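Local coordinates for protein putative arylalkylamine N-Acetyltransferase 7 (Aedes aegypti, PDB 4FD7) that probably transfers an acetyl group from acetyl-CoA to the amino group of arylalkylamines, as a member of the GNAT family of N-acetyltransferases, at residues R177-F188 and F229-D238. Sequence-based numbering, arbitrary orientation.
Sequences RAVGLKLSATCF and FCKYMSLRVD
The ring of Tyr232 lies against the backbone of strand 183-188, one face over Thr186 O and Cys187 N, both toward its rim, while its CD1 meets Cys187 CB at 3.7 Å and its CE2 meets Ala185 CB at 3.8 Å. Farther along, Cys187 SG and Cys230 SG, each turned anti to its backbone N (chi1 178° and -177°), meet at 3.3 Å, too long for a disulfide. On the opposite face Met233 crosses the Phe188 side chain at about a right angle, its SD 3.7 Å from CD1 of that ring in an oblique Met-aromatic contact; Thr186 CG2 sits over the ring centre. Paired backbone hydrogen bonds join Ser184 with Leu235, Thr186 with Met233 and Phe188 with Lys231. Helices 120-136 and 138-142 cover the sheet face carrying Ala185, Cys187 and Tyr232, where Tyr232 OH bonds to Tyr147 OH. Strand 229-236 also pairs with strand 203-209, making it the middle strand of the C-terminal GNAT sheet. Ser184 OG bonds to Leu148 O, Thr186 OG1 donates to Ala185 O (2.7 Å), and Arg172 NH1 serves both hydroxyls. Backbone bonds therefore set the antiparallel register, Tyr232 and Phe188 pack on opposite faces, and the Ser184, Thr186 and Tyr232 hydroxyls are satisfied.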
loop_
_atom_site.group_PDB
_atom_site.type_symbol
_atom_site.label_atom_id
_atom_site.label_comp_id
_atom_site.label_asym_id
_atom_site.label_seq_id
_atom_site.Cartn_x
_atom_site.Cartn_y
_atom_site.Cartn_z
ATOM N N ARG A 177 -16.051 -4.851 -2.666
ATOM C CA ARG A 177 -17.446 -5.205 -2.861
ATOM C C ARG A 177 -17.581 -6.712 -2.812
ATOM O O ARG A 177 -18.558 -7.247 -2.279
ATOM C CB ARG A 177 -17.968 -4.666 -4.198
ATOM C CG ARG A 177 -18.095 -3.150 -4.243
ATOM C CD ARG A 177 -19.080 -2.693 -5.325
ATOM N NE ARG A 177 -19.018 -1.249 -5.531
ATOM C CZ ARG A 177 -18.974 -0.657 -6.717
ATOM N NH1 ARG A 177 -18.995 -1.386 -7.828
ATOM N NH2 ARG A 177 -18.918 0.670 -6.799
ATOM N N ALA A 178 -16.592 -7.394 -3.376
ATOM C CA ALA A 178 -16.618 -8.846 -3.465
ATOM C C ALA A 178 -16.478 -9.538 -2.106
ATOM O O ALA A 178 -17.157 -10.524 -1.840
ATOM C CB ALA A 178 -15.560 -9.349 -4.440
ATOM N N VAL A 179 -15.612 -9.011 -1.248
ATOM C CA VAL A 179 -15.371 -9.633 0.052
ATOM C C VAL A 179 -16.202 -9.030 1.181
ATOM O O VAL A 179 -16.105 -9.472 2.323
ATOM C CB VAL A 179 -13.895 -9.564 0.428
ATOM C CG1 VAL A 179 -13.055 -10.118 -0.720
ATOM C CG2 VAL A 179 -13.520 -8.131 0.736
ATOM N N GLY A 180 -17.011 -8.026 0.858
ATOM C CA GLY A 180 -17.959 -7.450 1.799
ATOM C C GLY A 180 -17.411 -6.379 2.728
ATOM O O GLY A 180 -17.921 -6.183 3.830
ATOM N N LEU A 181 -16.366 -5.683 2.297
ATOM C CA LEU A 181 -15.851 -4.561 3.080
ATOM C C LEU A 181 -16.434 -3.269 2.548
ATOM O O LEU A 181 -16.617 -3.124 1.333
ATOM C CB LEU A 181 -14.321 -4.525 3.012
ATOM C CG LEU A 181 -13.555 -5.676 3.676
ATOM C CD1 LEU A 181 -12.118 -5.675 3.172
ATOM C CD2 LEU A 181 -13.569 -5.557 5.203
ATOM N N LYS A 182 -16.705 -2.323 3.444
ATOM C CA LYS A 182 -17.334 -1.057 3.040
ATOM C C LYS A 182 -16.312 0.032 2.740
ATOM O O LYS A 182 -16.626 1.032 2.099
ATOM C CB LYS A 182 -18.262 -0.541 4.148
ATOM C CG LYS A 182 -19.318 -1.539 4.640
ATOM C CD LYS A 182 -20.224 -0.845 5.659
ATOM C CE LYS A 182 -21.293 -1.786 6.189
ATOM N NZ LYS A 182 -22.253 -1.035 7.045
ATOM N N LEU A 183 -15.087 -0.163 3.216
ATOM C CA LEU A 183 -14.144 0.935 3.305
ATOM C C LEU A 183 -12.729 0.463 3.123
ATOM O O LEU A 183 -12.363 -0.612 3.608
ATOM C CB LEU A 183 -14.251 1.556 4.703
ATOM C CG LEU A 183 -13.522 2.831 5.082
ATOM C CD1 LEU A 183 -14.063 4.035 4.313
ATOM C CD2 LEU A 183 -13.703 3.049 6.563
ATOM N N SER A 184 -11.932 1.270 2.430
ATOM C CA SER A 184 -10.478 1.109 2.480
ATOM C C SER A 184 -9.899 2.393 3.054
ATOM O O SER A 184 -10.421 3.470 2.797
ATOM C CB SER A 184 -9.899 0.856 1.083
ATOM O OG SER A 184 -8.485 0.639 1.161
ATOM N N ALA A 185 -8.845 2.287 3.851
ATOM C CA ALA A 185 -8.104 3.473 4.296
ATOM C C ALA A 185 -6.636 3.124 4.346
ATOM O O ALA A 185 -6.268 1.984 4.563
ATOM C CB ALA A 185 -8.561 3.954 5.644
ATOM N N THR A 186 -5.790 4.117 4.143
ATOM C CA THR A 186 -4.370 3.834 4.018
ATOM C C THR A 186 -3.590 5.089 4.349
ATOM O O THR A 186 -4.110 6.202 4.205
ATOM C CB THR A 186 -4.062 3.281 2.590
ATOM O OG1 THR A 186 -4.483 1.912 2.521
ATOM C CG2 THR A 186 -2.577 3.357 2.232
ATOM N N CYS A 187 -2.377 4.919 4.862
ATOM C CA CYS A 187 -1.469 6.048 5.016
ATOM C C CYS A 187 -0.683 6.200 3.726
ATOM O O CYS A 187 0.121 5.338 3.386
ATOM C CB CYS A 187 -0.500 5.828 6.184
ATOM S SG CYS A 187 0.673 7.193 6.343
ATOM N N PHE A 188 -0.961 7.272 2.988
ATOM C CA PHE A 188 -0.221 7.615 1.784
ATOM C C PHE A 188 0.877 8.605 2.155
ATOM O O PHE A 188 0.624 9.677 2.719
ATOM C CB PHE A 188 -1.158 8.164 0.720
ATOM C CG PHE A 188 -2.220 7.189 0.298
ATOM C CD1 PHE A 188 -3.490 7.205 0.881
ATOM C CD2 PHE A 188 -1.950 6.247 -0.675
ATOM C CE1 PHE A 188 -4.460 6.297 0.481
ATOM C CE2 PHE A 188 -2.924 5.332 -1.077
ATOM C CZ PHE A 188 -4.174 5.363 -0.501
ATOM N N PHE A 229 3.954 16.106 3.423
ATOM C CA PHE A 229 2.835 15.632 4.230
ATOM C C PHE A 229 2.701 14.107 4.233
ATOM O O PHE A 229 3.005 13.435 3.243
ATOM C CB PHE A 229 1.531 16.293 3.764
ATOM C CG PHE A 229 1.344 17.688 4.287
ATOM C CD1 PHE A 229 1.871 18.773 3.616
ATOM C CD2 PHE A 229 0.655 17.908 5.470
ATOM C CE1 PHE A 229 1.705 20.052 4.115
ATOM C CE2 PHE A 229 0.482 19.188 5.968
ATOM C CZ PHE A 229 1.005 20.262 5.282
ATOM N N CYS A 230 2.275 13.575 5.377
ATOM C CA CYS A 230 1.912 12.180 5.552
ATOM C C CYS A 230 0.402 12.215 5.737
ATOM O O CYS A 230 -0.096 12.906 6.640
ATOM C CB CYS A 230 2.583 11.635 6.812
ATOM S SG CYS A 230 2.332 9.886 7.152
ATOM N N LYS A 231 -0.335 11.532 4.863
ATOM C CA LYS A 231 -1.792 11.655 4.914
ATOM C C LYS A 231 -2.503 10.318 5.058
ATOM O O LYS A 231 -2.311 9.435 4.236
ATOM C CB LYS A 231 -2.312 12.353 3.655
ATOM C CG LYS A 231 -1.759 13.743 3.416
ATOM C CD LYS A 231 -2.500 14.437 2.283
ATOM C CE LYS A 231 -1.835 15.749 1.892
ATOM N NZ LYS A 231 -2.573 16.446 0.793
ATOM N N TYR A 232 -3.409 10.218 6.029
ATOM C CA TYR A 232 -4.277 9.055 6.127
ATOM C C TYR A 232 -5.521 9.409 5.307
ATOM O O TYR A 232 -6.145 10.446 5.529
ATOM C CB TYR A 232 -4.637 8.728 7.573
ATOM C CG TYR A 232 -4.650 7.242 7.853
ATOM C CD1 TYR A 232 -3.494 6.581 8.246
ATOM C CD2 TYR A 232 -5.813 6.499 7.707
ATOM C CE1 TYR A 232 -3.500 5.224 8.496
ATOM C CE2 TYR A 232 -5.827 5.139 7.956
ATOM C CZ TYR A 232 -4.668 4.508 8.350
ATOM O OH TYR A 232 -4.676 3.155 8.599
ATOM N N MET A 233 -5.861 8.555 4.350
ATOM C CA MET A 233 -6.954 8.812 3.407
ATOM C C MET A 233 -7.894 7.602 3.322
ATOM O O MET A 233 -7.456 6.437 3.445
ATOM C CB MET A 233 -6.415 9.203 2.029
ATOM C CG MET A 233 -5.398 10.346 2.058
ATOM S SD MET A 233 -4.703 10.624 0.413
ATOM C CE MET A 233 -6.132 11.318 -0.420
ATOM N N SER A 234 -9.183 7.881 3.124
ATOM C CA SER A 234 -10.202 6.822 3.130
ATOM C C SER A 234 -11.166 6.844 1.939
ATOM O O SER A 234 -11.480 7.893 1.387
ATOM C CB SER A 234 -10.980 6.820 4.464
ATOM O OG SER A 234 -11.587 8.068 4.737
ATOM N N LEU A 235 -11.651 5.665 1.567
ATOM C CA LEU A 235 -12.534 5.513 0.415
ATOM C C LEU A 235 -13.677 4.576 0.750
ATOM O O LEU A 235 -13.452 3.396 1.028
ATOM C CB LEU A 235 -11.749 4.943 -0.768
ATOM C CG LEU A 235 -12.502 4.651 -2.067
ATOM C CD1 LEU A 235 -12.933 5.949 -2.745
ATOM C CD2 LEU A 235 -11.625 3.805 -2.984
ATOM N N ARG A 236 -14.901 5.103 0.723
ATOM C CA ARG A 236 -16.087 4.261 0.842
ATOM C C ARG A 236 -16.430 3.654 -0.501
ATOM O O ARG A 236 -16.535 4.353 -1.515
ATOM C CB ARG A 236 -17.289 5.048 1.360
ATOM C CG ARG A 236 -17.274 5.268 2.856
ATOM C CD ARG A 236 -18.655 5.674 3.358
ATOM N NE ARG A 236 -19.615 4.569 3.404
ATOM C CZ ARG A 236 -20.819 4.682 3.951
ATOM N NH1 ARG A 236 -21.188 5.843 4.480
ATOM N NH2 ARG A 236 -21.649 3.655 3.977
ATOM N N VAL A 237 -16.590 2.338 -0.510
ATOM C CA VAL A 237 -16.872 1.638 -1.738
ATOM C C VAL A 237 -18.354 1.314 -1.728
ATOM O O VAL A 237 -19.078 1.795 -0.855
ATOM C CB VAL A 237 -16.007 0.385 -1.881
ATOM C CG1 VAL A 237 -14.538 0.756 -1.641
ATOM C CG2 VAL A 237 -16.446 -0.692 -0.899
ATOM N N ASP A 238 -18.820 0.554 -2.685
ATOM C CA ASP A 238 -20.229 0.197 -2.705
ATOM C C ASP A 238 -21.109 1.442 -2.711
ATOM O O ASP A 238 -20.861 2.383 -3.462
ATOM C CB ASP A 238 -20.540 -0.712 -1.511
ATOM C CG ASP A 238 -21.074 0.042 -0.354
ATOM O OD1 ASP A 238 -22.175 0.574 -0.517
ATOM O OD2 ASP A 238 -20.414 0.107 0.690
#